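Flagellar pocket-related cytoskeletal protein (Trypanosoma brucei, PDB 6SJQ) is a component of the flagellar pocket collar whose N-terminal domain, the piece in this chain, has a ubiquitin fold with a long structured loop for protein binding. Local coordinates at residues A5-V10 and E22-S27; Q9-I14 and Y86-V91; S62-Y67 and V75-E80; N17-E22 and T40-E45. One frame throughout, in Å; residues are numbered along the deposited sequence.

Interaction 1 (A5-V10 and E22-S27)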
loop_
_atom_site.group_PDB
_atom_site.type_symbol
_atom_site.label_atom_id
_atom_site.label_comp_id
_atom_site.label_asym_id
_atom_site.label_seq_id
_atom_site.Cartn_x
_atom_site.Cartn_y
_atom_site.Cartn_z
ATOM N N ALA A 5 19.184 -1.731 -2.143
ATOM C CA ALA A 5 17.867 -2.276 -2.475
ATOM C C ALA A 5 17.030 -1.122 -3.006
ATOM O O ALA A 5 17.375 0.045 -2.790
ATOM C CB ALA A 5 17.213 -2.888 -1.253
ATOM N N PHE A 6 15.951 -1.433 -3.716
ATOM C CA PHE A 6 15.047 -0.407 -4.216
ATOM C C PHE A 6 13.829 -0.364 -3.294
ATOM O O PHE A 6 13.124 -1.375 -3.143
ATOM C CB PHE A 6 14.611 -0.774 -5.640
ATOM C CG PHE A 6 13.850 0.309 -6.347
ATOM C CD1 PHE A 6 12.503 0.529 -6.076
ATOM C CD2 PHE A 6 14.488 1.115 -7.292
ATOM C CE1 PHE A 6 11.794 1.532 -6.730
ATOM C CE2 PHE A 6 13.780 2.119 -7.968
ATOM C CZ PHE A 6 12.422 2.323 -7.680
ATOM N N LEU A 7 13.558 0.812 -2.713
ATOM C CA LEU A 7 12.482 0.945 -1.731
ATOM C C LEU A 7 11.312 1.694 -2.339
ATOM O O LEU A 7 11.509 2.592 -3.160
ATOM C CB LEU A 7 12.968 1.711 -0.492
ATOM C CG LEU A 7 14.220 1.051 0.106
ATOM C CD1 LEU A 7 14.855 1.903 1.197
ATOM C CD2 LEU A 7 13.852 -0.287 0.645
ATOM N N VAL A 8 10.103 1.298 -1.939
ATOM C CA VAL A 8 8.895 2.034 -2.286
ATOM C C VAL A 8 8.053 2.181 -1.017
ATOM O O VAL A 8 7.930 1.229 -0.265
ATOM C CB VAL A 8 8.067 1.270 -3.343
ATOM C CG1 VAL A 8 6.844 2.087 -3.737
ATOM C CG2 VAL A 8 8.923 0.967 -4.583
ATOM N N GLN A 9 7.478 3.357 -0.766
ATOM C CA GLN A 9 6.537 3.518 0.359
ATOM C C GLN A 9 5.141 3.285 -0.170
ATOM O O GLN A 9 4.767 3.871 -1.187
ATOM C CB GLN A 9 6.595 4.937 0.921
ATOM C CG GLN A 9 7.968 5.383 1.390
ATOM C CD GLN A 9 7.952 6.831 1.829
ATOM O OE1 GLN A 9 7.480 7.154 2.925
ATOM N NE2 GLN A 9 8.425 7.726 0.953
ATOM N N VAL A 10 4.372 2.405 0.472
ATOM C CA VAL A 10 3.010 2.129 0.019
ATOM C C VAL A 10 2.008 2.411 1.144
ATOM O O VAL A 10 2.108 1.846 2.246
ATOM C CB VAL A 10 2.880 0.684 -0.482
ATOM C CG1 VAL A 10 1.624 0.532 -1.280
ATOM C CG2 VAL A 10 4.074 0.330 -1.356
ATOM N N GLU A 22 7.146 0.554 4.202
ATOM C CA GLU A 22 8.350 0.539 3.367
ATOM C C GLU A 22 8.514 -0.856 2.786
ATOM O O GLU A 22 8.710 -1.822 3.535
ATOM C CB GLU A 22 9.552 0.878 4.250
ATOM C CG GLU A 22 10.838 1.129 3.518
ATOM C CD GLU A 22 11.945 1.472 4.496
ATOM O OE1 GLU A 22 11.984 2.630 4.967
ATOM O OE2 GLU A 22 12.744 0.572 4.819
ATOM N N LEU A 23 8.400 -0.996 1.463
ATOM C CA LEU A 23 8.577 -2.301 0.824
ATOM C C LEU A 23 9.931 -2.299 0.144
ATOM O O LEU A 23 10.328 -1.291 -0.452
ATOM C CB LEU A 23 7.457 -2.548 -0.196
ATOM C CG LEU A 23 6.024 -2.545 0.354
ATOM C CD1 LEU A 23 5.073 -3.027 -0.739
ATOM C CD2 LEU A 23 5.912 -3.459 1.576
ATOM N N SER A 24 10.670 -3.398 0.260
ATOM C CA SER A 24 12.022 -3.502 -0.295
ATOM C C SER A 24 12.057 -4.500 -1.452
ATOM O O SER A 24 11.424 -5.561 -1.386
ATOM C CB SER A 24 13.021 -3.956 0.782
ATOM O OG SER A 24 13.143 -3.004 1.825
ATOM N N PHE A 25 12.787 -4.163 -2.515
ATOM C CA PHE A 25 12.945 -5.062 -3.654
ATOM C C PHE A 25 14.410 -5.059 -4.097
ATOM O O PHE A 25 15.129 -4.090 -3.848
ATOM C CB PHE A 25 12.064 -4.620 -4.825
ATOM C CG PHE A 25 10.610 -4.448 -4.472
ATOM C CD1 PHE A 25 10.143 -3.240 -3.960
ATOM C CD2 PHE A 25 9.724 -5.507 -4.609
ATOM C CE1 PHE A 25 8.803 -3.078 -3.608
ATOM C CE2 PHE A 25 8.371 -5.360 -4.272
ATOM C CZ PHE A 25 7.908 -4.140 -3.770
ATOM N N PRO A 26 14.866 -6.135 -4.755
ATOM C CA PRO A 26 16.253 -6.158 -5.255
ATOM C C PRO A 26 16.561 -5.081 -6.306
ATOM O O PRO A 26 17.704 -4.647 -6.422
ATOM C CB PRO A 26 16.375 -7.545 -5.899
ATOM C CG PRO A 26 15.365 -8.380 -5.181
ATOM C CD PRO A 26 14.206 -7.447 -4.900
ATOM N N SER A 27 15.552 -4.661 -7.061
ATOM C CA SER A 27 15.702 -3.575 -8.018
ATOM C C SER A 27 14.298 -3.082 -8.286
ATOM O O SER A 27 13.348 -3.613 -7.693
ATOM C CB SER A 27 16.382 -4.044 -9.315
ATOM O OG SER A 27 15.522 -4.873 -10.084
#

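Interaction 2 (Q9-I14 and Y86-V91)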
loop_
_atom_site.group_PDB
_atom_site.type_symbol
_atom_site.label_atom_id
_atom_site.label_comp_id
_atom_site.label_asym_id
_atom_site.label_seq_id
_atom_site.Cartn_x
_atom_site.Cartn_y
_atom_site.Cartn_z
ATOM N N GLN A 9 7.478 3.357 -0.766
ATOM C CA GLN A 9 6.537 3.518 0.359
ATOM C C GLN A 9 5.141 3.285 -0.170
ATOM O O GLN A 9 4.767 3.871 -1.187
ATOM C CB GLN A 9 6.595 4.937 0.921
ATOM C CG GLN A 9 7.968 5.383 1.390
ATOM C CD GLN A 9 7.952 6.831 1.829
ATOM O OE1 GLN A 9 7.480 7.154 2.925
ATOM N NE2 GLN A 9 8.425 7.726 0.953
ATOM N N VAL A 10 4.372 2.405 0.472
ATOM C CA VAL A 10 3.010 2.129 0.019
ATOM C C VAL A 10 2.008 2.411 1.144
ATOM O O VAL A 10 2.108 1.846 2.246
ATOM C CB VAL A 10 2.880 0.684 -0.482
ATOM C CG1 VAL A 10 1.624 0.532 -1.280
ATOM C CG2 VAL A 10 4.074 0.330 -1.356
ATOM N N ALA A 11 1.060 3.298 0.863
ATOM C CA ALA A 11 0.076 3.683 1.850
ATOM C C ALA A 11 -1.323 3.231 1.451
ATOM O O ALA A 11 -1.630 3.049 0.265
ATOM C CB ALA A 11 0.105 5.209 2.068
ATOM N N ALA A 12 -2.166 3.034 2.468
ATOM C CA ALA A 12 -3.577 2.717 2.260
ATOM C C ALA A 12 -4.376 3.070 3.509
ATOM O O ALA A 12 -3.804 3.262 4.589
ATOM C CB ALA A 12 -3.763 1.227 1.920
ATOM N N ASP A 13 -5.693 3.142 3.358
ATOM C CA ASP A 13 -6.550 3.307 4.525
ATOM C C ASP A 13 -7.063 1.967 5.017
ATOM O O ASP A 13 -7.802 1.283 4.313
ATOM C CB ASP A 13 -7.692 4.277 4.231
ATOM C CG ASP A 13 -7.217 5.715 4.224
ATOM O OD1 ASP A 13 -6.853 6.216 5.306
ATOM O OD2 ASP A 13 -7.170 6.340 3.141
ATOM N N ILE A 14 -6.647 1.591 6.225
ATOM C CA ILE A 14 -7.070 0.317 6.813
ATOM C C ILE A 14 -7.816 0.555 8.137
ATOM O O ILE A 14 -7.246 1.072 9.101
ATOM C CB ILE A 14 -5.859 -0.615 7.058
ATOM C CG1 ILE A 14 -4.975 -0.746 5.793
ATOM C CG2 ILE A 14 -6.322 -1.967 7.591
ATOM C CD1 ILE A 14 -5.551 -1.577 4.646
ATOM N N TYR A 86 12.200 5.274 -3.119
ATOM C CA TYR A 86 11.553 5.852 -1.959
ATOM C C TYR A 86 10.384 6.735 -2.336
ATOM O O TYR A 86 9.930 7.542 -1.526
ATOM C CB TYR A 86 12.542 6.563 -1.012
ATOM C CG TYR A 86 12.189 6.305 0.437
ATOM C CD1 TYR A 86 11.590 7.285 1.211
ATOM C CD2 TYR A 86 12.412 5.063 1.012
ATOM C CE1 TYR A 86 11.241 7.040 2.532
ATOM C CE2 TYR A 86 12.073 4.809 2.334
ATOM C CZ TYR A 86 11.489 5.802 3.089
ATOM O OH TYR A 86 11.140 5.546 4.402
ATOM N N CYS A 87 9.865 6.554 -3.547
ATOM C CA CYS A 87 8.650 7.263 -3.929
ATOM C C CYS A 87 7.471 6.790 -3.063
ATOM O O CYS A 87 7.523 5.722 -2.455
ATOM C CB CYS A 87 8.362 7.117 -5.421
ATOM S SG CYS A 87 7.749 5.500 -5.961
ATOM N N GLN A 88 6.440 7.636 -2.976
ATOM C CA GLN A 88 5.246 7.337 -2.199
ATOM C C GLN A 88 4.080 6.935 -3.096
ATOM O O GLN A 88 3.706 7.672 -4.008
ATOM C CB GLN A 88 4.828 8.567 -1.385
ATOM C CG GLN A 88 3.589 8.299 -0.525
ATOM C CD GLN A 88 3.899 7.416 0.659
ATOM O OE1 GLN A 88 4.713 7.770 1.537
ATOM N NE2 GLN A 88 3.282 6.234 0.683
ATOM N N LEU A 89 3.510 5.758 -2.834
ATOM C CA LEU A 89 2.315 5.265 -3.522
ATOM C C LEU A 89 1.110 5.242 -2.576
ATOM O O LEU A 89 1.255 5.119 -1.359
ATOM C CB LEU A 89 2.542 3.832 -4.043
ATOM C CG LEU A 89 3.760 3.564 -4.929
ATOM C CD1 LEU A 89 3.716 2.122 -5.423
ATOM C CD2 LEU A 89 3.785 4.524 -6.093
ATOM N N TYR A 90 -0.087 5.367 -3.137
ATOM C CA TYR A 90 -1.304 5.128 -2.368
ATOM C C TYR A 90 -2.146 4.109 -3.118
ATOM O O TYR A 90 -2.324 4.215 -4.334
ATOM C CB TYR A 90 -2.100 6.414 -2.192
ATOM C CG TYR A 90 -3.349 6.214 -1.364
ATOM C CD1 TYR A 90 -3.306 6.264 0.023
ATOM C CD2 TYR A 90 -4.570 5.965 -1.971
ATOM C CE1 TYR A 90 -4.462 6.085 0.785
ATOM C CE2 TYR A 90 -5.717 5.792 -1.220
ATOM C CZ TYR A 90 -5.656 5.860 0.148
ATOM O OH TYR A 90 -6.817 5.668 0.871
ATOM N N VAL A 91 -2.688 3.132 -2.410
ATOM C CA VAL A 91 -3.418 2.060 -3.078
ATOM C C VAL A 91 -4.886 2.074 -2.660
ATOM O O VAL A 91 -5.199 2.017 -1.458
ATOM C CB VAL A 91 -2.792 0.691 -2.761
ATOM C CG1 VAL A 91 -3.485 -0.408 -3.582
ATOM C CG2 VAL A 91 -1.321 0.715 -3.072
HETATM O O HOH W 1 -6.826 2.569 0.709
#

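Interaction 3 (S62-Y67 and V75-E80)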
loop_
_atom_site.group_PDB
_atom_site.type_symbol
_atom_site.label_atom_id
_atom_site.label_comp_id
_atom_site.label_asym_id
_atom_site.label_seq_id
_atom_site.Cartn_x
_atom_site.Cartn_y
_atom_site.Cartn_z
ATOM N N SER A 62 -7.343 -1.747 -6.356
ATOM C CA SER A 62 -8.176 -1.370 -7.504
ATOM C C SER A 62 -7.543 -0.293 -8.388
ATOM O O SER A 62 -7.796 -0.243 -9.592
ATOM C CB SER A 62 -9.566 -0.912 -7.055
ATOM O OG SER A 62 -9.496 0.197 -6.173
ATOM N N LYS A 63 -6.758 0.590 -7.773
ATOM C CA LYS A 63 -6.018 1.649 -8.466
ATOM C C LYS A 63 -4.829 2.000 -7.595
ATOM O O LYS A 63 -4.963 2.078 -6.371
ATOM C CB LYS A 63 -6.840 2.926 -8.647
ATOM C CG LYS A 63 -6.004 4.056 -9.285
ATOM C CD LYS A 63 -6.739 5.384 -9.381
ATOM C CE LYS A 63 -7.892 5.323 -10.378
ATOM N NZ LYS A 63 -7.439 5.213 -11.799
ATOM N N ILE A 64 -3.672 2.206 -8.216
ATOM C CA ILE A 64 -2.498 2.642 -7.484
ATOM C C ILE A 64 -2.115 3.999 -8.040
ATOM O O ILE A 64 -2.021 4.164 -9.259
ATOM C CB ILE A 64 -1.322 1.660 -7.664
ATOM C CG1 ILE A 64 -1.687 0.293 -7.060
ATOM C CG2 ILE A 64 -0.084 2.187 -6.965
ATOM C CD1 ILE A 64 -0.592 -0.757 -7.205
ATOM N N LYS A 65 -1.921 4.972 -7.154
ATOM C CA LYS A 65 -1.349 6.255 -7.563
ATOM C C LYS A 65 0.031 6.473 -6.960
ATOM O O LYS A 65 0.339 5.955 -5.893
ATOM C CB LYS A 65 -2.264 7.398 -7.136
ATOM C CG LYS A 65 -3.609 7.393 -7.839
ATOM C CD LYS A 65 -4.325 8.697 -7.605
ATOM C CE LYS A 65 -5.683 8.692 -8.266
ATOM N NZ LYS A 65 -6.325 10.019 -8.037
ATOM N N MET A 66 0.852 7.268 -7.645
ATOM C CA MET A 66 2.176 7.635 -7.163
ATOM C C MET A 66 2.202 9.143 -7.004
ATOM O O MET A 66 1.672 9.869 -7.851
ATOM C CB MET A 66 3.240 7.239 -8.206
ATOM C CG MET A 66 4.711 7.591 -7.805
ATOM S SD MET A 66 5.973 7.175 -9.097
ATOM C CE MET A 66 5.600 8.434 -10.297
ATOM N N TYR A 67 2.798 9.639 -5.928
ATOM C CA TYR A 67 2.986 11.081 -5.867
ATOM C C TYR A 67 4.244 11.406 -6.660
ATOM O O TYR A 67 5.355 10.989 -6.293
ATOM C CB TYR A 67 3.081 11.594 -4.434
ATOM C CG TYR A 67 3.260 13.087 -4.435
ATOM C CD1 TYR A 67 2.179 13.919 -4.687
ATOM C CD2 TYR A 67 4.505 13.658 -4.238
ATOM C CE1 TYR A 67 2.330 15.275 -4.729
ATOM C CE2 TYR A 67 4.667 15.024 -4.260
ATOM C CZ TYR A 67 3.565 15.823 -4.509
ATOM O OH TYR A 67 3.681 17.188 -4.555
ATOM N N VAL A 75 -0.403 10.912 -9.629
ATOM C CA VAL A 75 -0.711 10.352 -10.952
ATOM C C VAL A 75 -0.964 8.846 -10.848
ATOM O O VAL A 75 -0.473 8.194 -9.922
ATOM C CB VAL A 75 0.449 10.597 -11.925
ATOM C CG1 VAL A 75 0.721 12.092 -12.038
ATOM C CG2 VAL A 75 1.705 9.872 -11.438
ATOM N N ASP A 76 -1.705 8.277 -11.795
ATOM C CA ASP A 76 -1.905 6.832 -11.809
ATOM C C ASP A 76 -0.599 6.107 -12.102
ATOM O O ASP A 76 0.214 6.560 -12.919
ATOM C CB ASP A 76 -2.919 6.424 -12.877
ATOM C CG ASP A 76 -4.335 6.677 -12.461
ATOM O OD1 ASP A 76 -4.572 7.577 -11.627
ATOM O OD2 ASP A 76 -5.210 5.965 -12.979
ATOM N N LEU A 77 -0.384 4.974 -11.442
ATOM C CA LEU A 77 0.779 4.151 -11.767
ATOM C C LEU A 77 0.416 3.206 -12.914
ATOM O O LEU A 77 -0.327 2.238 -12.726
ATOM C CB LEU A 77 1.258 3.367 -10.544
ATOM C CG LEU A 77 2.451 2.450 -10.801
ATOM C CD1 LEU A 77 3.638 3.249 -11.293
ATOM C CD2 LEU A 77 2.807 1.670 -9.526
ATOM N N ILE A 78 0.922 3.515 -14.103
ATOM C CA ILE A 78 0.519 2.832 -15.338
ATOM C C ILE A 78 1.699 2.182 -16.086
ATOM O O ILE A 78 1.526 1.196 -16.793
ATOM C CB ILE A 78 -0.171 3.832 -16.309
ATOM C CG1 ILE A 78 0.708 5.073 -16.470
ATOM C CG2 ILE A 78 -1.534 4.230 -15.799
ATOM C CD1 ILE A 78 0.411 5.933 -17.671
ATOM N N ARG A 79 2.888 2.751 -15.948
ATOM C CA ARG A 79 4.058 2.311 -16.710
ATOM C C ARG A 79 5.155 1.798 -15.796
ATOM O O ARG A 79 5.224 2.168 -14.613
ATOM C CB ARG A 79 4.642 3.471 -17.515
ATOM C CG ARG A 79 3.791 3.907 -18.691
ATOM C CD ARG A 79 4.486 5.039 -19.418
ATOM N NE ARG A 79 5.824 4.634 -19.833
ATOM C CZ ARG A 79 6.104 4.100 -21.019
ATOM N NH1 ARG A 79 5.139 3.922 -21.913
ATOM N NH2 ARG A 79 7.347 3.750 -21.314
ATOM N N GLU A 80 6.054 1.013 -16.382
ATOM C CA GLU A 80 7.106 0.346 -15.636
ATOM C C GLU A 80 8.358 1.208 -15.466
ATOM O O GLU A 80 9.386 0.716 -15.001
ATOM C CB GLU A 80 7.457 -0.973 -16.335
ATOM C CG GLU A 80 6.247 -1.877 -16.574
ATOM C CD GLU A 80 5.805 -2.587 -15.320
ATOM O OE1 GLU A 80 6.465 -2.408 -14.281
ATOM O OE2 GLU A 80 4.807 -3.338 -15.378
HETATM O O HOH W 2 -6.983 8.595 -11.962
HETATM O O HOH W 3 -3.293 1.967 -11.253
#

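Interaction 4 (N17-E22 and T40-E45)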
loop_
_atom_site.group_PDB
_atom_site.type_symbol
_atom_site.label_atom_id
_atom_site.label_comp_id
_atom_site.label_asym_id
_atom_site.label_seq_id
_atom_site.Cartn_x
_atom_site.Cartn_y
_atom_site.Cartn_z
ATOM N N ASN A 17 -7.505 4.012 9.735
ATOM C CA ASN A 17 -6.168 4.550 9.997
ATOM C C ASN A 17 -5.406 4.563 8.686
ATOM O O ASN A 17 -5.545 3.640 7.892
ATOM C CB ASN A 17 -5.419 3.694 11.015
ATOM C CG ASN A 17 -6.063 3.717 12.386
ATOM O OD1 ASN A 17 -6.618 2.717 12.842
ATOM N ND2 ASN A 17 -5.997 4.866 13.051
ATOM N N LYS A 18 -4.604 5.600 8.452
ATOM C CA LYS A 18 -3.712 5.617 7.298
ATOM C C LYS A 18 -2.461 4.842 7.662
ATOM O O LYS A 18 -1.808 5.139 8.661
ATOM C CB LYS A 18 -3.289 7.048 6.984
ATOM C CG LYS A 18 -4.107 7.735 5.937
ATOM C CD LYS A 18 -3.651 7.365 4.542
ATOM C CE LYS A 18 -4.354 8.274 3.561
ATOM N NZ LYS A 18 -5.734 8.588 4.038
ATOM N N VAL A 19 -2.122 3.834 6.869
ATOM C CA VAL A 19 -0.910 3.076 7.153
ATOM C C VAL A 19 0.064 3.319 6.018
ATOM O O VAL A 19 -0.332 3.644 4.901
ATOM C CB VAL A 19 -1.173 1.569 7.339
ATOM C CG1 VAL A 19 -2.178 1.332 8.476
ATOM C CG2 VAL A 19 -1.671 0.950 6.057
ATOM N N ASN A 20 1.356 3.232 6.315
ATOM C CA ASN A 20 2.376 3.454 5.295
ATOM C C ASN A 20 3.483 2.457 5.536
ATOM O O ASN A 20 4.097 2.462 6.612
ATOM C CB ASN A 20 2.946 4.869 5.379
ATOM C CG ASN A 20 3.744 5.247 4.142
ATOM O OD1 ASN A 20 3.564 4.648 3.082
ATOM N ND2 ASN A 20 4.609 6.270 4.261
ATOM N N PHE A 21 3.734 1.596 4.544
ATOM C CA PHE A 21 4.769 0.569 4.638
ATOM C C PHE A 21 5.940 0.784 3.684
ATOM O O PHE A 21 5.763 1.137 2.500
ATOM C CB PHE A 21 4.163 -0.818 4.360
ATOM C CG PHE A 21 3.195 -1.283 5.412
ATOM C CD1 PHE A 21 3.459 -1.079 6.759
ATOM C CD2 PHE A 21 2.024 -1.947 5.051
ATOM C CE1 PHE A 21 2.573 -1.519 7.726
ATOM C CE2 PHE A 21 1.129 -2.382 6.007
ATOM C CZ PHE A 21 1.412 -2.182 7.356
ATOM N N GLU A 22 7.146 0.554 4.202
ATOM C CA GLU A 22 8.350 0.539 3.367
ATOM C C GLU A 22 8.514 -0.856 2.786
ATOM O O GLU A 22 8.710 -1.822 3.535
ATOM C CB GLU A 22 9.552 0.878 4.250
ATOM C CG GLU A 22 10.838 1.129 3.518
ATOM C CD GLU A 22 11.945 1.472 4.496
ATOM O OE1 GLU A 22 11.984 2.630 4.967
ATOM O OE2 GLU A 22 12.744 0.572 4.819
ATOM N N THR A 40 -0.159 -8.361 -0.206
ATOM C CA THR A 40 0.244 -9.252 0.863
ATOM C C THR A 40 0.426 -8.452 2.156
ATOM O O THR A 40 -0.115 -8.833 3.202
ATOM C CB THR A 40 1.550 -9.986 0.521
ATOM O OG1 THR A 40 1.293 -10.888 -0.566
ATOM C CG2 THR A 40 2.058 -10.775 1.737
ATOM N N ALA A 41 1.156 -7.338 2.084
ATOM C CA ALA A 41 1.429 -6.536 3.293
ATOM C C ALA A 41 0.142 -5.987 3.908
ATOM O O ALA A 41 -0.056 -6.043 5.122
ATOM C CB ALA A 41 2.388 -5.404 2.975
ATOM N N PHE A 42 -0.747 -5.462 3.072
ATOM C CA PHE A 42 -1.985 -4.881 3.591
ATOM C C PHE A 42 -2.951 -5.961 4.082
ATOM O O PHE A 42 -3.732 -5.716 5.006
ATOM C CB PHE A 42 -2.649 -3.990 2.527
ATOM C CG PHE A 42 -1.895 -2.705 2.238
ATOM C CD1 PHE A 42 -1.387 -1.918 3.265
ATOM C CD2 PHE A 42 -1.716 -2.281 0.936
ATOM C CE1 PHE A 42 -0.691 -0.728 2.970
ATOM C CE2 PHE A 42 -1.038 -1.097 0.640
ATOM C CZ PHE A 42 -0.524 -0.328 1.655
ATOM N N SER A 43 -2.912 -7.141 3.460
ATOM C CA SER A 43 -3.771 -8.244 3.903
ATOM C C SER A 43 -3.284 -8.683 5.261
ATOM O O SER A 43 -4.099 -8.976 6.144
ATOM C CB SER A 43 -3.773 -9.423 2.938
ATOM O OG SER A 43 -4.448 -9.102 1.730
ATOM N N ASN A 44 -1.963 -8.700 5.445
ATOM C CA ASN A 44 -1.400 -9.026 6.757
ATOM C C ASN A 44 -1.787 -8.002 7.807
ATOM O O ASN A 44 -2.098 -8.369 8.943
ATOM C CB ASN A 44 0.115 -9.194 6.705
ATOM C CG ASN A 44 0.520 -10.487 6.025
ATOM O OD1 ASN A 44 -0.302 -11.406 5.882
ATOM N ND2 ASN A 44 1.785 -10.572 5.600
ATOM N N GLU A 45 -1.788 -6.723 7.426
ATOM C CA GLU A 45 -2.224 -5.660 8.333
ATOM C C GLU A 45 -3.705 -5.809 8.694
ATOM O O GLU A 45 -4.065 -5.709 9.868
ATOM C CB GLU A 45 -1.916 -4.278 7.730
ATOM C CG GLU A 45 -2.311 -3.097 8.614
ATOM C CD GLU A 45 -1.362 -2.850 9.766
ATOM O OE1 GLU A 45 -0.395 -3.625 9.953
ATOM O OE2 GLU A 45 -1.572 -1.859 10.495
#

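Interaction 1 (A5-V10 and E22-S27)
F6 N donates to F25 O at 2.8 Å with an N-H...O angle of 164°, and F25 N returns a more bent bond (146°) to F6 O. Two residues along, V8 and L23 make the same reciprocal pair. There the straighter of the two bonds is L23 N to V8 O, 2.9 Å and almost linear. Between these hydrogen-bonded pairs sits L7 opposite S24, a non-hydrogen-bonded pair whose CA atoms are 4.7 Å apart; L7 CA leans a C-H toward L23 O. The pairing is thus a regular antiparallel ladder from F6 with F25 down to Q9 with E22.

F6, V8, L23 and F25 all lie on the face that looks toward helix 31-49. The F25 ring turns the edge at CD1 toward F6 O, 3.6 Å away, and its CE1 reaches V8 CG2 at 4.2 Å. F6 has its CG anti to its own backbone N (chi1 -171°), which swings the ring outward from F25. This leaves F6 CB packed against S27 C at 3.5 Å. L23 and F25 both touch S37 of the helix. On the reverse face E22 holds a salt bridge to K111.

Strands 6-14 and 17-25 form the N-terminal beta hairpin of the ubiquitin (beta-grasp) fold, and this is its open end, away from the turn.

Interaction 2 (Q9-I14 and Y86-V91)
V10 and V91 form the apolar centre: V10 CG1 lies against V91 CG2 at 3.5 Å, although V10 has two modelled conformers and the tightness is doubtful. L89 joins them on this face, which is covered by helix 31-49 through F42 and L34. On the other face A11 CB rests 4.1 Å from Y90 CD1.

The strands run parallel, in register Q9 with Q88, V10 with L89 and A11 with Y90. Backbone bonds alternate along the pair: Q9 N to C87 O, L89 N to Q9 O, A11 N to L89 O and V91 N to A11 O. L89 O is gripped twice, by A11 N and by Q88 NE2 (3.1 Å), which approach from opposite faces of its carbonyl plane. A turn about CB-CG (chi2 73°) folds the Q88 amide over its own strand to this carbonyl of the next residue; its NE2 also bonds N20 OD1.

At one end the Q9 side chain, extended beyond CG, lies over the Y86 ring: CG sits 3.9 Å from the centroid, and the amide is stacked within 25° of the ring plane. Q9 NE2 then donates to Y86 O at 2.9 Å. At the other end Y90 OH bonds D13 OD2 at the ring edge, its 2.4 Å length doubtful, while one water links D13 N, Y90 OH and V91 O.

Since K18 also bridges D13 OD2, that carboxylate would tend to stay charged. The contact is two-sided: V10, L89 and V91 make an apolar face toward the helix, while the opposite face carries the polar side chains of Q9, Q88 and Y90.

Interaction 3 (S62-Y67 and V75-E80)
K65 sends its side chain obliquely across the V75-D76 end of the neighbouring strand. CB lies 3.4 Å from V75 O. CG is still 3.8 Å from V75 O and is only beginning to approach D76 OD1. The chain stays extended beyond CG, with CD near that carboxylate oxygen and CE at 3.7 Å from D76 OD1. NZ then overshoots: it ends 4.7 Å from D76 OD1, opposite in charge but not in contact.

The direct salt bridge comes from K63 instead. Its chain turns about its CG-CD and CD-CE bonds (chi3 -68°, chi4 -70°), and this doubling over carries NZ to 2.6 Å from D76 OD2, on the syn side and 26° out of the carboxylate plane. A water donates to D76 OD1 at 2.6 Å and receives only a weak bond from K63 NZ. With one lysine bound and a second close by, the carboxylate would probably be held in its charged form.

The backbone ladder is short. M66 and V75 exchange N-H...O bonds in both directions, and beyond the K65-D76 pair L77 N reaches I64 O at 2.8 Å. L77 and I64 lie side by side and point the same way, CG2 of I64 to CD2 of L77 at 3.9 Å. Both also touch helix 31-49, I64 on L34 and T35, L77 on I31.

This is the second beta hairpin of the ubiquitin fold, in which strand 73-76 forms the outer edge of the sheet next to strand 63-68.

Interaction 4 (N17-E22 and T40-E45)
F21 and F42 are brought together by matching first torsions: in each, CG stands anti to the carbonyl carbon, which puts the F21 ring toward the helix and lets the end of F42 come to meet it. E45 differs, with CG anti to its backbone N and a bend at the next bond (chi2 76°) that folds its carboxylate back toward F21. This is the sheet-to-helix packing at the heart of the ubiquitin fold, where helix 31-49 lies across one face of the sheet.

The two phenylalanine rings pass one another, each pointing back past the other's root. Their planes are inclined at 31°, and the nearest atoms are F21 CD2 and F42 CE1 at 3.6 Å. V19 CG2 lies near F42 CE1 as well, a contact that is less certain because V19 has two conformers. A41 adds its CB against F21 CD2 at 4.0 Å. Beyond this contact, F42 also packs on V10, A12 and V91, so its ring spans three strands, while P113 touches both F21 and E45.

The segments meet by side-chain packing, and the polar end of E45 is held elsewhere, by a salt bridge from OE2 to R49. With the carboxylate turned 76° from the ring plane, the other oxygen, OE1, comes to the rim of the F21 ring, 3.5 Å from CZ.

How the interactions relate
Strand 6-14 is common to interactions 1 and 2. It pairs antiparallel with strand 17-25 in the first and parallel with strand 87-92 in the second; Q9 and V10 take part in both. Interaction 3 extends the sheet on the far side of strand 87-92, where Y90 N bonds K65 O at 2.8 Å and Q88 O meets Y67 N at 2.9 Å. Interaction 4 lays the helix on this sheet: its centre is about 8 Å from that of interaction 2 but about 17 Å from that of interaction 3, which it does not touch. V10 N to F21 O, 2.8 Å, connects interactions 1 and 2 with interaction 4. Together the four outline the ubiquitin fold.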